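PDB 7ADK: lipoprotein from Mycoplasma mycoides subsp. capri, which probably acts as a protease, most likely a serine protease of the chymotrypsin-like PA clan. Local coordinates for residues S589-L601 with S762-Y774. Residues are numbered along the deposited sequence; the frame is centred on the assembly and turned at random.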
loop_
_atom_site.group_PDB
_atom_site.type_symbol
_atom_site.label_atom_id
_atom_site.label_comp_id
_atom_site.label_asym_id
_atom_site.label_seq_id
_atom_site.Cartn_x
_atom_site.Cartn_y
_atom_site.Cartn_z
ATOM N N SER B 589 30.846 -7.401 -9.253
ATOM C CA SER B 589 29.922 -8.307 -9.963
ATOM C C SER B 589 30.401 -8.849 -11.336
ATOM O O SER B 589 31.012 -8.126 -12.133
ATOM C CB SER B 589 28.585 -7.606 -10.136
ATOM O OG SER B 589 27.705 -8.501 -10.774
ATOM N N ASP B 590 30.022 -10.090 -11.681
ATOM C CA ASP B 590 30.153 -10.633 -13.043
ATOM C C ASP B 590 28.940 -10.369 -13.967
ATOM O O ASP B 590 29.138 -10.284 -15.181
ATOM C CB ASP B 590 30.511 -12.132 -12.999
ATOM C CG ASP B 590 31.998 -12.430 -12.762
ATOM O OD1 ASP B 590 32.420 -13.597 -12.940
ATOM O OD2 ASP B 590 32.770 -11.517 -12.421
ATOM N N LYS B 591 27.710 -10.242 -13.445
ATOM C CA LYS B 591 26.486 -9.969 -14.226
ATOM C C LYS B 591 26.375 -8.492 -14.648
ATOM O O LYS B 591 25.361 -7.838 -14.408
ATOM C CB LYS B 591 25.220 -10.472 -13.511
ATOM C CG LYS B 591 25.081 -11.996 -13.390
ATOM C CD LYS B 591 23.617 -12.373 -13.111
ATOM C CE LYS B 591 23.344 -13.875 -13.038
ATOM N NZ LYS B 591 21.915 -14.173 -12.800
ATOM N N LYS B 592 27.420 -7.951 -15.276
ATOM C CA LYS B 592 27.421 -6.632 -15.937
ATOM C C LYS B 592 26.522 -6.626 -17.170
ATOM O O LYS B 592 26.293 -7.682 -17.767
ATOM C CB LYS B 592 28.834 -6.177 -16.273
ATOM C CG LYS B 592 29.658 -5.893 -15.013
ATOM C CD LYS B 592 30.972 -5.196 -15.362
ATOM C CE LYS B 592 31.746 -4.828 -14.109
ATOM N NZ LYS B 592 32.268 -6.000 -13.399
ATOM N N VAL B 593 26.007 -5.451 -17.545
ATOM C CA VAL B 593 25.066 -5.372 -18.671
ATOM C C VAL B 593 25.718 -5.642 -20.026
ATOM O O VAL B 593 26.894 -5.351 -20.251
ATOM C CB VAL B 593 24.276 -4.060 -18.725
ATOM C CG1 VAL B 593 23.598 -3.772 -17.397
ATOM C CG2 VAL B 593 25.089 -2.836 -19.117
ATOM N N LYS B 594 24.897 -6.185 -20.921
ATOM C CA LYS B 594 25.105 -6.417 -22.354
ATOM C C LYS B 594 23.931 -5.793 -23.109
ATOM O O LYS B 594 22.942 -5.433 -22.490
ATOM C CB LYS B 594 25.198 -7.932 -22.585
ATOM C CG LYS B 594 26.464 -8.591 -22.030
ATOM C CD LYS B 594 26.345 -10.113 -21.942
ATOM C CE LYS B 594 25.384 -10.529 -20.834
ATOM N NZ LYS B 594 25.270 -11.984 -20.677
ATOM N N PHE B 595 24.000 -5.683 -24.428
ATOM C CA PHE B 595 22.933 -5.102 -25.252
ATOM C C PHE B 595 22.417 -6.116 -26.264
ATOM O O PHE B 595 23.174 -6.955 -26.745
ATOM C CB PHE B 595 23.418 -3.816 -25.925
ATOM C CG PHE B 595 23.519 -2.656 -24.967
ATOM C CD1 PHE B 595 22.408 -1.825 -24.770
ATOM C CD2 PHE B 595 24.683 -2.450 -24.213
ATOM C CE1 PHE B 595 22.459 -0.789 -23.833
ATOM C CE2 PHE B 595 24.729 -1.418 -23.272
ATOM C CZ PHE B 595 23.625 -0.576 -23.091
ATOM N N PHE B 596 21.127 -6.100 -26.576
ATOM C CA PHE B 596 20.529 -7.113 -27.443
ATOM C C PHE B 596 20.886 -6.894 -28.921
ATOM O O PHE B 596 20.364 -5.981 -29.564
ATOM C CB PHE B 596 19.026 -7.137 -27.202
ATOM C CG PHE B 596 18.345 -8.311 -27.859
ATOM C CD1 PHE B 596 18.348 -9.564 -27.228
ATOM C CD2 PHE B 596 17.695 -8.154 -29.089
ATOM C CE1 PHE B 596 17.687 -10.645 -27.818
ATOM C CE2 PHE B 596 17.011 -9.229 -29.662
ATOM C CZ PHE B 596 17.007 -10.475 -29.026
ATOM N N SER B 597 21.804 -7.703 -29.464
ATOM C CA SER B 597 22.387 -7.496 -30.796
ATOM C C SER B 597 21.550 -8.034 -31.957
ATOM O O SER B 597 21.674 -7.532 -33.069
ATOM C CB SER B 597 23.768 -8.119 -30.808
ATOM O OG SER B 597 23.670 -9.482 -30.491
ATOM N N ASP B 598 20.694 -9.029 -31.729
ATOM C CA ASP B 598 19.790 -9.562 -32.747
ATOM C C ASP B 598 18.771 -8.510 -33.216
ATOM O O ASP B 598 18.231 -7.737 -32.428
ATOM C CB ASP B 598 19.045 -10.818 -32.262
ATOM C CG ASP B 598 19.868 -11.989 -31.726
ATOM O OD1 ASP B 598 21.094 -12.025 -31.941
ATOM O OD2 ASP B 598 19.262 -12.919 -31.144
ATOM N N SER B 599 18.453 -8.512 -34.509
ATOM C CA SER B 599 17.324 -7.780 -35.074
ATOM C C SER B 599 16.006 -8.384 -34.603
ATOM O O SER B 599 15.699 -9.510 -34.978
ATOM C CB SER B 599 17.408 -7.899 -36.585
ATOM O OG SER B 599 16.286 -7.324 -37.216
ATOM N N LEU B 600 15.184 -7.665 -33.838
ATOM C CA LEU B 600 13.829 -8.117 -33.477
ATOM C C LEU B 600 12.852 -8.191 -34.671
ATOM O O LEU B 600 11.750 -8.707 -34.531
ATOM C CB LEU B 600 13.256 -7.207 -32.363
ATOM C CG LEU B 600 13.209 -7.833 -30.955
ATOM C CD1 LEU B 600 12.579 -6.830 -29.996
ATOM C CD2 LEU B 600 12.358 -9.100 -30.875
ATOM N N LEU B 601 13.243 -7.668 -35.836
ATOM C CA LEU B 601 12.462 -7.654 -37.078
ATOM C C LEU B 601 12.681 -8.907 -37.952
ATOM O O LEU B 601 11.777 -9.291 -38.697
ATOM C CB LEU B 601 12.813 -6.371 -37.848
ATOM C CG LEU B 601 12.307 -5.094 -37.143
ATOM C CD1 LEU B 601 13.145 -3.906 -37.572
ATOM C CD2 LEU B 601 10.848 -4.787 -37.479
ATOM N N SER B 762 14.624 0.103 -17.983
ATOM C CA SER B 762 15.174 -0.830 -18.965
ATOM C C SER B 762 14.323 -2.085 -19.102
ATOM O O SER B 762 14.201 -2.855 -18.155
ATOM C CB SER B 762 16.601 -1.247 -18.608
ATOM O OG SER B 762 16.644 -1.944 -17.389
ATOM N N VAL B 763 13.833 -2.347 -20.305
ATOM C CA VAL B 763 13.431 -3.672 -20.734
ATOM C C VAL B 763 14.688 -4.477 -21.007
ATOM O O VAL B 763 15.567 -4.020 -21.736
ATOM C CB VAL B 763 12.584 -3.556 -22.010
ATOM C CG1 VAL B 763 12.067 -4.887 -22.520
ATOM C CG2 VAL B 763 11.419 -2.583 -21.850
ATOM N N ARG B 764 14.783 -5.693 -20.487
ATOM C CA ARG B 764 15.898 -6.612 -20.733
ATOM C C ARG B 764 15.406 -7.959 -21.181
ATOM O O ARG B 764 14.226 -8.238 -21.124
ATOM C CB ARG B 764 16.745 -6.797 -19.475
ATOM C CG ARG B 764 17.036 -5.477 -18.802
ATOM C CD ARG B 764 18.097 -5.648 -17.746
ATOM N NE ARG B 764 18.243 -4.395 -17.018
ATOM C CZ ARG B 764 19.206 -4.045 -16.221
ATOM N NH1 ARG B 764 20.164 -4.834 -15.909
ATOM N NH2 ARG B 764 19.195 -2.860 -15.730
ATOM N N THR B 765 16.320 -8.819 -21.569
ATOM C CA THR B 765 16.039 -10.237 -21.782
ATOM C C THR B 765 17.007 -11.138 -21.025
ATOM O O THR B 765 17.951 -10.658 -20.404
ATOM C CB THR B 765 15.890 -10.549 -23.265
ATOM O OG1 THR B 765 15.191 -11.755 -23.409
ATOM C CG2 THR B 765 17.201 -10.646 -24.005
ATOM N N LYS B 766 16.718 -12.443 -21.036
ATOM C CA LYS B 766 17.102 -13.493 -20.075
ATOM C C LYS B 766 18.491 -13.416 -19.450
ATOM O O LYS B 766 18.606 -13.622 -18.244
ATOM C CB LYS B 766 17.004 -14.853 -20.768
ATOM C CG LYS B 766 15.572 -15.301 -21.058
ATOM C CD LYS B 766 15.509 -16.665 -21.751
ATOM C CE LYS B 766 16.221 -17.793 -20.990
ATOM N NZ LYS B 766 16.119 -19.095 -21.680
ATOM N N ASP B 767 19.537 -13.178 -20.238
ATOM C CA ASP B 767 20.923 -13.218 -19.757
ATOM C C ASP B 767 21.484 -11.831 -19.409
ATOM O O ASP B 767 22.683 -11.577 -19.536
ATOM C CB ASP B 767 21.811 -14.031 -20.700
ATOM C CG ASP B 767 22.119 -13.346 -22.027
ATOM O OD1 ASP B 767 21.179 -12.961 -22.753
ATOM O OD2 ASP B 767 23.321 -13.219 -22.371
ATOM N N ASN B 768 20.608 -10.928 -18.964
ATOM C CA ASN B 768 20.903 -9.539 -18.633
ATOM C C ASN B 768 21.351 -8.719 -19.856
ATOM O O ASN B 768 22.336 -7.978 -19.819
ATOM C CB ASN B 768 21.812 -9.462 -17.389
ATOM C CG ASN B 768 21.666 -8.187 -16.602
ATOM O OD1 ASN B 768 20.728 -7.427 -16.773
ATOM N ND2 ASN B 768 22.565 -7.899 -15.699
ATOM N N LYS B 769 20.620 -8.878 -20.968
ATOM C CA LYS B 769 20.789 -8.097 -22.204
ATOM C C LYS B 769 19.746 -6.983 -22.285
ATOM O O LYS B 769 18.558 -7.246 -22.418
ATOM C CB LYS B 769 20.687 -9.003 -23.436
ATOM C CG LYS B 769 22.010 -9.666 -23.811
ATOM C CD LYS B 769 21.859 -10.480 -25.101
ATOM C CE LYS B 769 23.171 -11.118 -25.570
ATOM N NZ LYS B 769 23.368 -12.478 -25.038
ATOM N N LEU B 770 20.204 -5.737 -22.262
ATOM C CA LEU B 770 19.431 -4.510 -22.418
ATOM C C LEU B 770 18.831 -4.417 -23.815
ATOM O O LEU B 770 19.541 -4.460 -24.813
ATOM C CB LEU B 770 20.355 -3.311 -22.161
ATOM C CG LEU B 770 20.758 -3.094 -20.699
ATOM C CD1 LEU B 770 21.872 -2.071 -20.637
ATOM C CD2 LEU B 770 19.608 -2.526 -19.888
ATOM N N LEU B 771 17.512 -4.264 -23.893
ATOM C CA LEU B 771 16.738 -4.437 -25.125
ATOM C C LEU B 771 15.999 -3.164 -25.532
ATOM O O LEU B 771 16.134 -2.706 -26.668
ATOM C CB LEU B 771 15.798 -5.638 -24.930
ATOM C CG LEU B 771 14.783 -5.881 -26.057
ATOM C CD1 LEU B 771 15.448 -6.168 -27.390
ATOM C CD2 LEU B 771 13.924 -7.087 -25.699
ATOM N N ALA B 772 15.256 -2.566 -24.604
ATOM C CA ALA B 772 14.543 -1.317 -24.851
ATOM C C ALA B 772 14.457 -0.425 -23.606
ATOM O O ALA B 772 14.719 -0.873 -22.501
ATOM C CB ALA B 772 13.177 -1.627 -25.467
ATOM N N VAL B 773 14.093 0.843 -23.758
ATOM C CA VAL B 773 13.950 1.823 -22.673
ATOM C C VAL B 773 12.526 2.344 -22.601
ATOM O O VAL B 773 12.099 3.059 -23.494
ATOM C CB VAL B 773 14.895 3.022 -22.861
ATOM C CG1 VAL B 773 15.011 3.760 -21.539
ATOM C CG2 VAL B 773 16.269 2.613 -23.351
ATOM N N TYR B 774 11.770 2.033 -21.558
ATOM C CA TYR B 774 10.391 2.493 -21.411
ATOM C C TYR B 774 10.302 3.979 -21.085
ATOM O O TYR B 774 11.060 4.484 -20.256
ATOM C CB TYR B 774 9.709 1.678 -20.333
ATOM C CG TYR B 774 8.235 1.930 -20.206
ATOM C CD1 TYR B 774 7.344 1.199 -21.008
ATOM C CD2 TYR B 774 7.757 2.820 -19.228
ATOM C CE1 TYR B 774 5.967 1.312 -20.784
ATOM C CE2 TYR B 774 6.378 2.942 -19.014
ATOM C CZ TYR B 774 5.484 2.173 -19.780
ATOM O OH TYR B 774 4.167 2.193 -19.486
#
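Lys594 and Phe595 form a two-residue strand that pairs parallel with Lys769 and Leu770. Leu770 is held through both backbone polar atoms: its N donates to Lys594 O (2.8 Å) and its O accepts from Phe596 N (2.9 Å), while Lys594 N reaches Asn768 O only weakly.

Long, flexible lysines suit the more exposed face. The Lys594 chain, bent at chi3 (-71°), brings NZ to Asp767 O and OD2 (2.9 Å each), meeting OD2 from above the carboxylate plane. Lys769 NZ takes the syn lone pair of Asp767 OD2 at 2.8 Å, so one carboxylate probably offsets two lysines. Buried Asn768 suits its place because an amide both accepts and donates: OD1 receives Arg764 NH1 in plane, and ND2 bonds weakly to Lys591 O.

On the other face, the flat Phe595 ring takes Leu770 CD1 over one side, 3.4 Å from Phe595 CZ; Val593 CG2 touches the same methyl. Beyond the bridge, on the side of Lys769, Phe596 lies alongside Leu771, whose CD1 is 3.4 Å from Phe596 CD2, and Thr765 CG2 meets Phe596 CD1.

Strand 594-595 thus flanks the hairpin of strands 761-765 and 769-778, whose Leu770 also packs on Trp427 of strand 421-433 and Phe789 of strand 783-792.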